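Local coordinates for AlyGC (Glaciecola chathamensis, PDB 5GKD), which cleaves the polysaccharide alginate by beta-elimination as a family 6 polysaccharide lyase, probably with the help of a bound calcium ion, at residues D22-N28 against I48-T54; N218-S224 against G242-I246; N344-N348 against D387-Q391; L513-D519 against K548-N554; A566-S570 against E595-L599. All coordinates share one frame; numbering follows the deposited sequence.

Interaction 1: residues D22-N28 against I48-T54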
# COMPACT_ATOMS: atom_id res chain seq x y z
N ASP A 22 7.31 47.03 15.40
CA ASP A 22 7.63 46.82 14.00
C ASP A 22 6.76 45.73 13.38
O ASP A 22 6.29 44.82 14.07
CB ASP A 22 9.10 46.47 13.82
CG ASP A 22 10.03 47.62 14.18
OD1 ASP A 22 9.63 48.80 14.18
OD2 ASP A 22 11.19 47.32 14.47
N ASP A 23 6.54 45.86 12.07
CA ASP A 23 5.86 44.86 11.24
C ASP A 23 6.87 44.28 10.25
O ASP A 23 7.49 45.02 9.48
CB ASP A 23 4.69 45.47 10.46
CG ASP A 23 3.56 45.91 11.35
OD1 ASP A 23 3.81 46.19 12.54
OD2 ASP A 23 2.41 45.99 10.87
N ILE A 24 7.03 42.96 10.26
CA ILE A 24 7.77 42.26 9.23
C ILE A 24 6.76 41.86 8.16
O ILE A 24 5.76 41.20 8.45
CB ILE A 24 8.49 41.03 9.80
CG1 ILE A 24 9.46 41.47 10.90
CG2 ILE A 24 9.19 40.26 8.68
CD1 ILE A 24 10.13 40.35 11.61
N ILE A 25 7.00 42.28 6.92
CA ILE A 25 6.02 42.17 5.85
C ILE A 25 6.55 41.20 4.80
O ILE A 25 7.55 41.49 4.12
CB ILE A 25 5.69 43.53 5.23
CG1 ILE A 25 5.13 44.48 6.29
CG2 ILE A 25 4.72 43.37 4.09
CD1 ILE A 25 4.80 45.86 5.72
N LEU A 26 5.89 40.06 4.65
CA LEU A 26 6.21 39.13 3.56
C LEU A 26 5.64 39.68 2.26
O LEU A 26 4.42 39.87 2.15
CB LEU A 26 5.65 37.74 3.83
CG LEU A 26 6.07 36.98 5.09
CD1 LEU A 26 5.50 35.55 5.06
CD2 LEU A 26 7.59 37.01 5.28
N ALA A 27 6.52 39.94 1.30
CA ALA A 27 6.12 40.48 0.01
C ALA A 27 5.18 39.53 -0.72
O ALA A 27 5.29 38.31 -0.63
CB ALA A 27 7.37 40.74 -0.86
N ASN A 28 4.25 40.11 -1.48
CA ASN A 28 3.31 39.33 -2.26
C ASN A 28 4.05 38.36 -3.16
O ASN A 28 5.06 38.70 -3.78
CB ASN A 28 2.44 40.26 -3.11
CG ASN A 28 1.50 41.09 -2.27
OD1 ASN A 28 1.17 40.72 -1.15
ND2 ASN A 28 1.05 42.20 -2.82
N ILE A 48 5.05 42.79 18.02
CA ILE A 48 5.81 42.57 16.79
C ILE A 48 4.96 41.72 15.86
O ILE A 48 4.47 40.65 16.26
CB ILE A 48 7.16 41.92 17.06
CG1 ILE A 48 7.95 42.75 18.06
CG2 ILE A 48 7.95 41.78 15.77
CD1 ILE A 48 9.24 42.09 18.48
N THR A 49 4.77 42.19 14.64
CA THR A 49 3.81 41.62 13.70
C THR A 49 4.54 41.01 12.51
O THR A 49 5.51 41.58 12.00
CB THR A 49 2.82 42.70 13.24
OG1 THR A 49 2.10 43.21 14.37
CG2 THR A 49 1.84 42.17 12.22
N LEU A 50 4.09 39.84 12.09
CA LEU A 50 4.44 39.21 10.81
C LEU A 50 3.17 39.16 9.97
O LEU A 50 2.19 38.54 10.40
CB LEU A 50 4.96 37.79 11.02
CG LEU A 50 5.88 37.05 10.05
CD1 LEU A 50 5.53 35.59 9.96
CD2 LEU A 50 6.09 37.69 8.68
N ARG A 51 3.18 39.78 8.79
CA ARG A 51 1.96 39.84 8.01
C ARG A 51 2.27 39.83 6.52
O ARG A 51 3.37 40.19 6.09
CB ARG A 51 1.10 41.06 8.37
CG ARG A 51 1.90 42.30 8.65
CD ARG A 51 1.02 43.54 8.91
NE ARG A 51 0.68 44.11 7.62
CZ ARG A 51 1.08 45.29 7.18
NH1 ARG A 51 1.81 46.09 7.92
NH2 ARG A 51 0.72 45.66 5.97
N GLY A 52 1.30 39.41 5.73
CA GLY A 52 1.44 39.46 4.29
C GLY A 52 1.23 40.88 3.79
O GLY A 52 0.40 41.62 4.32
N GLN A 53 2.01 41.25 2.78
CA GLN A 53 1.91 42.57 2.17
C GLN A 53 0.48 42.90 1.77
O GLN A 53 -0.07 43.94 2.13
CB GLN A 53 2.83 42.65 0.95
CG GLN A 53 2.90 44.01 0.30
CD GLN A 53 3.71 43.98 -0.99
OE1 GLN A 53 4.22 42.95 -1.40
NE2 GLN A 53 3.81 45.12 -1.64
N THR A 54 -0.15 41.99 1.03
CA THR A 54 -1.56 42.11 0.67
C THR A 54 -2.25 40.81 1.04
O THR A 54 -2.02 39.79 0.35
CB THR A 54 -1.75 42.38 -0.82
OG1 THR A 54 -1.03 43.55 -1.20
CG2 THR A 54 -3.24 42.55 -1.12
O HOH W 1 3.58 45.44 15.37
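Ile24 sits between Thr49 and Arg51 in the backbone pairing, giving its N-H to Thr49 O at 2.7 Å and receiving Arg51 N on its own O. Thr49 N to Asp22 O, Leu26 N to Arg51 O and Gln53 N to Leu26 O extend this parallel pattern, by which strands 23-26 and 48-52 stack as neighbouring coils of the parallel beta-helix known from the pectate lyase clan.

The charged pair lies on the face bearing Asp23, Ile25 and Arg51. Arg51 NH1 meets Asp23 OD2 at 3.0 Å in a salt bridge that uses the anti lone pair of that oxygen, with the carboxylate and guanidinium planes 81° apart. CG of Arg51 stands between its backbone N and carbonyl carbon (chi1 38°), and a bend at chi3 brings the guanidinium alongside Ile25, whose CD1 is 3.7 Å from Arg51 NH1. A water joins Asp23 OD1 to Thr49 OG1.

Amides take over past the strand ends. Those of Asn28 and Gln53 are stacked; Gln53 OE1 accepts Asn28 N at 2.8 Å, while Asn28 OD1 accepts Thr54 N and Asn28 ND2 donates to Thr54 OG1 at 3.0 Å.

Apolar packing fills the face of Ile24 and Leu26, where Leu50 CD2 lies 3.7 Å from Leu26 CG, backed by Val36 and Phe38. The chemistry thus splits by face: hydrocarbon on one, a charge pair flanked by Ile25 on the other, and side-chain amides joining the chains past the strand ends.

Interaction 2: residues N218-S224 against G242-I246. With PO4 (phosphate ion), chain H.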
# COMPACT_ATOMS: atom_id res chain seq x y z
N ASN A 218 -13.95 18.21 23.99
CA ASN A 218 -13.44 18.87 25.18
C ASN A 218 -12.80 17.83 26.10
O ASN A 218 -13.44 16.84 26.45
CB ASN A 218 -14.53 19.63 25.92
CG ASN A 218 -13.96 20.57 26.95
OD1 ASN A 218 -13.43 21.63 26.62
ND2 ASN A 218 -14.04 20.17 28.22
N LYS A 219 -11.54 18.05 26.47
CA LYS A 219 -10.75 17.08 27.23
C LYS A 219 -9.92 17.79 28.29
O LYS A 219 -8.72 17.56 28.44
CB LYS A 219 -9.83 16.27 26.31
CG LYS A 219 -10.52 15.21 25.44
CD LYS A 219 -9.48 14.38 24.67
CE LYS A 219 -10.10 13.24 23.89
NZ LYS A 219 -9.13 12.59 22.96
N SER A 220 -10.55 18.69 29.02
CA SER A 220 -9.89 19.42 30.10
C SER A 220 -10.97 20.12 30.90
O SER A 220 -12.17 20.03 30.58
CB SER A 220 -8.86 20.40 29.56
OG SER A 220 -9.40 21.17 28.51
N GLY A 221 -10.55 20.86 31.92
CA GLY A 221 -11.46 21.43 32.89
C GLY A 221 -11.77 22.90 32.67
O GLY A 221 -10.93 23.67 32.22
N LYS A 222 -13.01 23.27 33.01
CA LYS A 222 -13.41 24.67 33.20
C LYS A 222 -13.23 25.51 31.94
O LYS A 222 -12.82 26.67 31.99
CB LYS A 222 -12.68 25.29 34.39
CG LYS A 222 -12.72 24.40 35.63
CD LYS A 222 -13.18 25.14 36.87
CE LYS A 222 -12.43 24.70 38.12
NZ LYS A 222 -12.35 23.23 38.32
N ASN A 223 -13.57 24.93 30.81
CA ASN A 223 -13.57 25.68 29.57
C ASN A 223 -14.97 26.23 29.33
O ASN A 223 -15.94 25.78 29.93
CB ASN A 223 -13.13 24.78 28.41
CG ASN A 223 -11.74 24.23 28.62
OD1 ASN A 223 -10.84 24.96 29.03
ND2 ASN A 223 -11.56 22.93 28.37
N SER A 224 -15.05 27.21 28.44
CA SER A 224 -16.32 27.84 28.09
C SER A 224 -16.51 27.78 26.58
O SER A 224 -15.75 28.40 25.83
CB SER A 224 -16.36 29.28 28.63
OG SER A 224 -17.38 30.03 28.00
N GLY A 242 -12.77 15.48 31.46
CA GLY A 242 -12.62 16.75 32.15
C GLY A 242 -13.95 17.36 32.55
O GLY A 242 -14.98 17.18 31.90
N ASN A 243 -13.92 18.16 33.61
CA ASN A 243 -15.08 18.50 34.41
C ASN A 243 -15.28 20.00 34.50
O ASN A 243 -14.35 20.79 34.32
CB ASN A 243 -14.94 17.95 35.83
CG ASN A 243 -14.61 16.49 35.85
OD1 ASN A 243 -15.35 15.67 35.31
ND2 ASN A 243 -13.48 16.14 36.45
N GLY A 244 -16.51 20.40 34.80
CA GLY A 244 -16.78 21.78 35.15
C GLY A 244 -16.83 22.73 33.98
O GLY A 244 -16.48 23.90 34.14
N ASN A 245 -17.29 22.27 32.83
CA ASN A 245 -17.33 23.06 31.60
C ASN A 245 -18.71 23.66 31.39
O ASN A 245 -19.72 23.12 31.83
CB ASN A 245 -16.95 22.18 30.42
CG ASN A 245 -15.59 21.56 30.60
OD1 ASN A 245 -14.57 22.22 30.41
ND2 ASN A 245 -15.56 20.30 31.04
N ILE A 246 -18.75 24.78 30.68
CA ILE A 246 -20.00 25.43 30.36
C ILE A 246 -20.17 25.42 28.86
O ILE A 246 -19.30 25.93 28.14
CB ILE A 246 -20.07 26.86 30.93
CG1 ILE A 246 -19.79 26.82 32.43
CG2 ILE A 246 -21.44 27.46 30.65
CD1 ILE A 246 -20.07 28.14 33.16
P PO4 H . -11.68 10.21 21.74
O1 PO4 H . -12.25 11.55 22.13
O2 PO4 H . -11.33 10.30 20.31
O3 PO4 H . -12.73 9.10 22.01
O4 PO4 H . -10.37 10.08 22.48
O HOH W 2 -15.40 17.45 28.95
O HOH W 3 -13.23 21.15 37.08
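Asn245 and Asn223 both carry CG beside the backbone N (chi1 -57° and -60°), and the shared torsion sets the two side chains side by side, pointing the same way from successive coils. Asn245 OD1 thereby reaches Asn223 N at 2.9 Å, the donor lying 23° out of the amide carbonyl plane, while Asn245 ND2 makes a weak bond to Ser220 O. Asn223 repeats the scheme one coil back, where its OD1 accepts Thr199 N, and Gln270 OE1 receives Asn245 N one coil on. Such rows of side-chain amides, coil after coil, at a turn are a recognised feature of parallel beta-helices.

Asn223 ND2 spends both hydrogens within its own segment, on Asn218 OD1 at 2.9 Å and Ser220 OG at 2.8 Å. Backbone bonds from Lys222 N to Asn243 O and from Ile246 N to Asn223 O, each 3.1 Å, fasten the coils on the way into the next strands. Gly242 fits because a CB there would clash with Ser220 O. Lys219 points away from this turn, and Lys219 NZ holds O4 of a phosphate, probably from the crystallisation liquor, at 2.8 Å together with Arg240, a residue of the carbonate pocket.

With an alanine at Asn245, Asn223 N would probably be left without its acceptor and the turn freer to shift against its neighbour. The contact implies that a turn without regular strand can be stacked coil on coil when side-chain amides stand in for missing backbone partners.

Interaction 3: residues N344-N348 against D387-Q391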
# COMPACT_ATOMS: atom_id res chain seq x y z
N ASN A 344 -36.41 23.08 29.76
CA ASN A 344 -36.12 22.83 28.36
C ASN A 344 -37.42 22.80 27.54
O ASN A 344 -38.52 22.64 28.07
CB ASN A 344 -35.34 21.53 28.20
CG ASN A 344 -33.98 21.58 28.93
OD1 ASN A 344 -33.05 22.23 28.46
ND2 ASN A 344 -33.89 20.95 30.07
N LEU A 345 -37.26 22.93 26.23
CA LEU A 345 -38.38 22.96 25.30
C LEU A 345 -38.10 21.97 24.19
O LEU A 345 -37.08 22.08 23.49
CB LEU A 345 -38.60 24.36 24.74
CG LEU A 345 -39.58 24.50 23.56
CD1 LEU A 345 -41.01 24.24 23.97
CD2 LEU A 345 -39.47 25.88 22.94
N ILE A 346 -39.00 21.01 24.03
CA ILE A 346 -38.89 19.95 23.04
C ILE A 346 -40.14 20.02 22.18
O ILE A 346 -41.25 19.80 22.67
CB ILE A 346 -38.77 18.56 23.69
CG1 ILE A 346 -37.57 18.51 24.65
CG2 ILE A 346 -38.66 17.50 22.63
CD1 ILE A 346 -37.48 17.21 25.43
N VAL A 347 -39.97 20.34 20.91
CA VAL A 347 -41.05 20.37 19.94
C VAL A 347 -40.65 19.43 18.82
O VAL A 347 -39.62 19.64 18.16
CB VAL A 347 -41.31 21.78 19.40
CG1 VAL A 347 -42.47 21.74 18.40
CG2 VAL A 347 -41.61 22.74 20.54
N ASN A 348 -41.46 18.40 18.60
CA ASN A 348 -41.14 17.37 17.63
C ASN A 348 -42.41 17.02 16.87
O ASN A 348 -43.43 16.75 17.50
CB ASN A 348 -40.57 16.13 18.34
CG ASN A 348 -39.92 15.15 17.41
OD1 ASN A 348 -40.37 14.96 16.29
ND2 ASN A 348 -38.87 14.51 17.87
N ASP A 387 -50.29 22.96 23.74
CA ASP A 387 -50.44 23.34 22.34
C ASP A 387 -49.38 24.38 22.01
O ASP A 387 -49.49 25.54 22.42
CB ASP A 387 -51.85 23.88 22.10
CG ASP A 387 -52.15 24.07 20.63
OD1 ASP A 387 -51.22 23.94 19.82
OD2 ASP A 387 -53.32 24.34 20.30
N ILE A 388 -48.33 23.98 21.30
CA ILE A 388 -47.21 24.85 20.98
C ILE A 388 -47.17 25.03 19.47
O ILE A 388 -47.21 24.04 18.73
CB ILE A 388 -45.87 24.27 21.48
CG1 ILE A 388 -45.91 24.00 22.98
CG2 ILE A 388 -44.72 25.21 21.13
CD1 ILE A 388 -44.69 23.25 23.46
N THR A 389 -47.06 26.27 19.01
CA THR A 389 -46.73 26.49 17.61
C THR A 389 -45.51 27.40 17.54
O THR A 389 -45.47 28.46 18.17
CB THR A 389 -47.93 27.02 16.81
OG1 THR A 389 -47.77 28.41 16.54
CG2 THR A 389 -49.24 26.80 17.55
N MET A 390 -44.49 26.95 16.84
CA MET A 390 -43.22 27.66 16.78
C MET A 390 -43.22 28.63 15.61
O MET A 390 -43.79 28.35 14.56
CB MET A 390 -42.07 26.66 16.62
CG MET A 390 -42.02 25.62 17.73
SD MET A 390 -41.56 26.36 19.29
CE MET A 390 -39.79 26.26 19.20
N GLN A 391 -42.61 29.78 15.81
CA GLN A 391 -42.39 30.67 14.67
C GLN A 391 -40.99 31.25 14.75
O GLN A 391 -40.46 31.49 15.83
CB GLN A 391 -43.43 31.77 14.60
CG GLN A 391 -43.29 32.85 15.61
CD GLN A 391 -44.27 33.97 15.34
OE1 GLN A 391 -44.38 34.92 16.11
NE2 GLN A 391 -45.01 33.87 14.23
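Ile388 and Met390 lay their side chains over Leu345 and Val347, covering one side of strand 339-347 in the parallel beta-helix. Here a segment outside the stacked coils packs on the flank of one of them: strand 390-392 pairs with antiparallel strand 398-400, and the two segments stay too far apart for backbone pairing, with 7.7 Å between Val347 CA and Ile388 CA. Alternation along the strand supplies the surface, since Leu345 and Val347 point toward this segment while Ile346 between them points away and packs on Leu371.

Ile388 comes first. Its two branches divide the work: Ile388 CD1 reaches Leu345 CD1 at 3.8 Å, the two side chains sliding past each other in opposite directions, whereas Ile388 CG2 touches Val347 CG2 at 4.0 Å. Leu370 of the next coil also touches this isoleucine and Leu345, so the group spans more than one coil.

Thr389 turns its side chain away from the strand, the alternation of an extended chain now seen on the second segment.

Met390 then returns to the strand. CG lies beside the backbone N (chi1 -57°), and bends at chi2 and chi3 fold the thioether back, with the sulfur over one residue and the methyl over another. Met390 SD meets Val347 CG2 at 3.8 Å, the side chains approaching tip to tip. Pro400, Leu398 and Val317 also touch the same methionine, joining the antiparallel pair 390-392 and 398-400 to the coils. The terminal methyl completes the cover: Met390 CE rests 3.8 Å from Leu345 CD2.

Interaction 4: residues L513-D519 against K548-N554; sequences LDGVYVD and KNSTFEN
The Phe552 ring has Leu513 at its edge, with Leu513 CD1 4.0 Å from Phe552 CZ, and receives Val518 obliquely, Val518 CB being 3.7 Å from Phe552 CD2. Two further rings border it, Phe563 edge-to-face and Phe582 with its plane at about 20°. The Tyr517 ring meets Thr551 obliquely on the other side of the strands: Thr551 CG2 is 3.5 Å from Tyr517 CE2. With CG anti to the backbone N (chi1 -168°), this ring extends toward the next coil, and Tyr517 OH gives a weak hydrogen bond to Glu553 OE1 at 2.7 Å. Asn554 ND2 approaches Asp519 OD1 from above the carboxylate plane at 3.2 Å; that oxygen also bonds Thr521 OG1.

Strands 517-519 and 551-554 pair in parallel, as in stacked beta-helix coils, through Thr551 N to Val516 O, Val518 N to Thr551 O and Glu553 N to Val518 O. At the bend before them Ser550 OG accepts Val516 N at 3.2 Å and donates to Lys548 O, which also takes Gly515 N.

Where the chain bends and the backbone pairing lapses, a single serine hydroxyl, accepting from one coil and donating within its own, thus stands in for the missing backbone partner.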
# COMPACT_ATOMS: atom_id res chain seq x y z
N LEU A 513 -20.78 5.49 -13.88
CA LEU A 513 -21.01 4.71 -15.08
C LEU A 513 -22.51 4.53 -15.24
O LEU A 513 -23.20 4.12 -14.30
CB LEU A 513 -20.33 3.33 -15.01
CG LEU A 513 -18.82 3.27 -14.87
CD1 LEU A 513 -18.36 1.84 -14.74
CD2 LEU A 513 -18.14 3.92 -16.04
N ASP A 514 -23.02 4.82 -16.43
CA ASP A 514 -24.46 4.82 -16.68
C ASP A 514 -24.71 4.16 -18.04
O ASP A 514 -24.31 4.69 -19.08
CB ASP A 514 -24.99 6.26 -16.64
CG ASP A 514 -26.49 6.34 -16.81
OD1 ASP A 514 -27.14 5.27 -16.91
OD2 ASP A 514 -27.01 7.48 -16.83
N GLY A 515 -25.32 2.98 -18.01
CA GLY A 515 -25.72 2.33 -19.24
C GLY A 515 -24.61 1.73 -20.08
O GLY A 515 -24.80 1.51 -21.27
N VAL A 516 -23.47 1.46 -19.51
CA VAL A 516 -22.37 0.97 -20.32
C VAL A 516 -22.37 -0.55 -20.28
O VAL A 516 -23.01 -1.18 -19.45
CB VAL A 516 -21.01 1.55 -19.86
CG1 VAL A 516 -21.11 3.05 -19.64
CG2 VAL A 516 -20.51 0.84 -18.60
N TYR A 517 -21.63 -1.14 -21.21
CA TYR A 517 -21.53 -2.59 -21.32
C TYR A 517 -20.05 -2.94 -21.40
O TYR A 517 -19.34 -2.43 -22.27
CB TYR A 517 -22.30 -3.09 -22.55
CG TYR A 517 -22.49 -4.58 -22.59
CD1 TYR A 517 -21.46 -5.42 -22.98
CD2 TYR A 517 -23.72 -5.15 -22.25
CE1 TYR A 517 -21.62 -6.80 -23.02
CE2 TYR A 517 -23.89 -6.53 -22.28
CZ TYR A 517 -22.84 -7.35 -22.67
OH TYR A 517 -22.99 -8.71 -22.71
N VAL A 518 -19.59 -3.79 -20.49
CA VAL A 518 -18.18 -4.16 -20.44
C VAL A 518 -18.08 -5.66 -20.62
O VAL A 518 -18.66 -6.43 -19.84
CB VAL A 518 -17.50 -3.74 -19.13
CG1 VAL A 518 -16.04 -4.23 -19.13
CG2 VAL A 518 -17.53 -2.24 -18.95
N ASP A 519 -17.33 -6.07 -21.64
CA ASP A 519 -16.97 -7.46 -21.88
C ASP A 519 -15.47 -7.55 -21.70
O ASP A 519 -14.71 -7.02 -22.52
CB ASP A 519 -17.42 -7.89 -23.28
CG ASP A 519 -16.98 -9.29 -23.64
OD1 ASP A 519 -16.44 -10.02 -22.79
OD2 ASP A 519 -17.17 -9.68 -24.82
N LYS A 548 -24.87 2.53 -12.69
CA LYS A 548 -26.30 2.50 -13.01
C LYS A 548 -26.51 1.90 -14.38
O LYS A 548 -25.81 2.25 -15.33
CB LYS A 548 -26.92 3.91 -12.99
CG LYS A 548 -26.50 4.75 -11.83
CD LYS A 548 -26.95 6.19 -11.97
CE LYS A 548 -26.50 6.96 -10.72
NZ LYS A 548 -26.90 8.40 -10.73
N ASN A 549 -27.49 1.00 -14.50
CA ASN A 549 -27.95 0.51 -15.80
C ASN A 549 -26.85 -0.16 -16.61
O ASN A 549 -26.88 -0.13 -17.84
CB ASN A 549 -28.56 1.65 -16.63
CG ASN A 549 -29.56 2.47 -15.85
OD1 ASN A 549 -29.40 3.67 -15.68
ND2 ASN A 549 -30.60 1.81 -15.35
N SER A 550 -25.86 -0.75 -15.95
CA SER A 550 -24.70 -1.23 -16.68
C SER A 550 -24.57 -2.74 -16.56
O SER A 550 -25.15 -3.37 -15.69
CB SER A 550 -23.42 -0.54 -16.18
OG SER A 550 -23.50 0.85 -16.37
N THR A 551 -23.78 -3.30 -17.46
CA THR A 551 -23.60 -4.73 -17.55
C THR A 551 -22.11 -5.04 -17.64
O THR A 551 -21.38 -4.40 -18.40
CB THR A 551 -24.33 -5.31 -18.77
OG1 THR A 551 -25.70 -4.93 -18.72
CG2 THR A 551 -24.23 -6.83 -18.79
N PHE A 552 -21.67 -6.03 -16.88
CA PHE A 552 -20.26 -6.37 -16.80
C PHE A 552 -20.15 -7.89 -16.88
O PHE A 552 -20.71 -8.59 -16.04
CB PHE A 552 -19.63 -5.84 -15.49
CG PHE A 552 -19.86 -4.36 -15.27
CD1 PHE A 552 -20.98 -3.91 -14.59
CD2 PHE A 552 -18.95 -3.42 -15.74
CE1 PHE A 552 -21.19 -2.58 -14.39
CE2 PHE A 552 -19.17 -2.08 -15.54
CZ PHE A 552 -20.30 -1.65 -14.87
N GLU A 553 -19.45 -8.39 -17.89
CA GLU A 553 -19.44 -9.82 -18.18
C GLU A 553 -18.05 -10.33 -18.48
O GLU A 553 -17.19 -9.60 -18.99
CB GLU A 553 -20.32 -10.16 -19.39
CG GLU A 553 -21.79 -10.10 -19.14
CD GLU A 553 -22.58 -10.58 -20.34
OE1 GLU A 553 -21.96 -10.83 -21.40
OE2 GLU A 553 -23.82 -10.70 -20.22
N ASN A 554 -17.85 -11.61 -18.18
CA ASN A 554 -16.69 -12.37 -18.65
C ASN A 554 -15.40 -11.87 -18.02
O ASN A 554 -14.37 -11.73 -18.69
CB ASN A 554 -16.62 -12.34 -20.18
CG ASN A 554 -17.84 -12.98 -20.83
OD1 ASN A 554 -18.32 -14.02 -20.37
ND2 ASN A 554 -18.36 -12.35 -21.88

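Interaction 5: residues A566-S570 against E595-L599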
# COMPACT_ATOMS: atom_id res chain seq x y z
N ALA A 566 -10.40 -2.03 -3.74
CA ALA A 566 -10.06 -0.81 -3.03
C ALA A 566 -8.59 -0.83 -2.61
O ALA A 566 -8.10 -1.83 -2.09
CB ALA A 566 -10.95 -0.64 -1.79
N GLY A 567 -7.90 0.28 -2.84
CA GLY A 567 -6.54 0.42 -2.34
C GLY A 567 -6.49 0.50 -0.83
O GLY A 567 -7.44 0.93 -0.17
N ASN A 568 -5.37 0.06 -0.27
CA ASN A 568 -5.14 0.22 1.16
C ASN A 568 -5.30 1.68 1.57
O ASN A 568 -4.80 2.59 0.91
CB ASN A 568 -3.76 -0.30 1.54
CG ASN A 568 -3.71 -1.83 1.63
OD1 ASN A 568 -3.96 -2.40 2.69
ND2 ASN A 568 -3.41 -2.49 0.52
N ARG A 569 -6.03 1.91 2.66
CA ARG A 569 -6.28 3.23 3.21
C ARG A 569 -7.09 4.12 2.27
O ARG A 569 -7.04 5.34 2.40
CB ARG A 569 -4.97 3.93 3.61
CG ARG A 569 -4.11 3.16 4.62
CD ARG A 569 -4.91 2.88 5.89
NE ARG A 569 -4.08 2.73 7.07
CZ ARG A 569 -4.16 1.73 7.94
NH1 ARG A 569 -5.05 0.76 7.77
NH2 ARG A 569 -3.35 1.71 9.00
N SER A 570 -7.81 3.55 1.31
CA SER A 570 -8.70 4.32 0.46
C SER A 570 -10.07 4.42 1.12
O SER A 570 -10.42 3.62 1.98
CB SER A 570 -8.82 3.70 -0.94
OG SER A 570 -9.51 2.45 -0.90
N GLU A 595 -8.35 -2.98 5.61
CA GLU A 595 -7.79 -2.42 6.83
C GLU A 595 -7.91 -3.41 7.98
O GLU A 595 -8.70 -3.26 8.91
CB GLU A 595 -8.46 -1.09 7.16
CG GLU A 595 -8.81 -0.27 5.93
CD GLU A 595 -7.61 0.04 5.07
OE1 GLU A 595 -6.51 0.18 5.62
OE2 GLU A 595 -7.76 0.16 3.84
N THR A 596 -7.08 -4.44 7.91
CA THR A 596 -7.13 -5.53 8.86
C THR A 596 -6.21 -5.31 10.06
O THR A 596 -6.02 -6.24 10.85
CB THR A 596 -6.77 -6.84 8.17
OG1 THR A 596 -5.55 -6.66 7.44
CG2 THR A 596 -7.85 -7.24 7.18
N ASP A 597 -5.66 -4.12 10.23
CA ASP A 597 -4.87 -3.82 11.41
C ASP A 597 -5.73 -3.32 12.58
O ASP A 597 -5.18 -2.92 13.60
CB ASP A 597 -3.77 -2.83 11.07
CG ASP A 597 -4.28 -1.58 10.42
OD1 ASP A 597 -5.45 -1.54 9.98
OD2 ASP A 597 -3.49 -0.62 10.33
N ASP A 598 -7.05 -3.33 12.45
CA ASP A 598 -7.98 -3.16 13.58
C ASP A 598 -7.75 -1.87 14.36
O ASP A 598 -7.82 -1.85 15.59
CB ASP A 598 -7.93 -4.38 14.52
CG ASP A 598 -8.51 -5.63 13.88
OD1 ASP A 598 -8.94 -5.56 12.72
OD2 ASP A 598 -8.56 -6.69 14.54
N LEU A 599 -7.49 -0.77 13.65
CA LEU A 599 -7.38 0.55 14.24
C LEU A 599 -8.65 1.37 14.04
O LEU A 599 -8.61 2.60 14.15
CB LEU A 599 -6.18 1.30 13.67
CG LEU A 599 -4.85 0.57 13.75
CD1 LEU A 599 -3.77 1.37 13.06
CD2 LEU A 599 -4.47 0.33 15.20
O HOH W 4 -4.02 -0.97 4.69
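Arg569 and Asp597 approach from opposite directions and meet end-on, with guanidinium and carboxylate planes 31° apart. NH2 of Arg569 takes the syn lone pair of Asp597 OD2 at 2.7 Å, and Arg569 NH1 reaches Asp597 OD1 at 3.2 Å. Glu595 crosses the same arginine obliquely, its carboxylate turned 47° from the guanidinium plane, yet Glu595 OE1 still lies at the edge, 2.7 Å from Arg569 NH1. The other oxygen, Glu595 OE2, accepts the backbone N of Arg569 at 2.7 Å, so one glutamate grips both the root and the head of the arginine. A bend at chi2 (-57°) keeps those two ends of Arg569 near each other.

The arginine occupies the third position of a type II turn from Gly567 to Ser570, where Ser570 N and OG both bond Gly567 O. Phe120 touches Arg569, linking this loop to the N-terminal part of the chain, and Asn568 packs on Asn568 of the second subunit.

Were Arg569 a methionine, the carboxylates of Glu595 and Asp597 would probably lose the positive charge that lets them sit close together. The three residues form a salt-bridge network in which one cation reconciles two anions and ties consecutive loops of the C-terminal part together near the subunit interface.

The five contacts follow one another along the chain, each closing before the next opens. Interactions 1, 2 and 3 climb the coils of the N-terminal, chondroitinase B-like beta-helix: the centres of 1 and 3 lie about 52 Å apart, with the centre of interaction 2 about 30 Å from that of interaction 3. Interactions 4 and 5, about 28 Å apart between centres, belong to the second set of parallel coils. Strand-to-strand stacking in interactions 1 and 4, turn stacking in 2, a covering hairpin in 3 and a loop-to-loop salt bridge in 5 show how an elongated fold is held locally, with no touch among them. Interactions 2 and 5, about 13 Å apart at their nearest atoms, bring the two halves closest here.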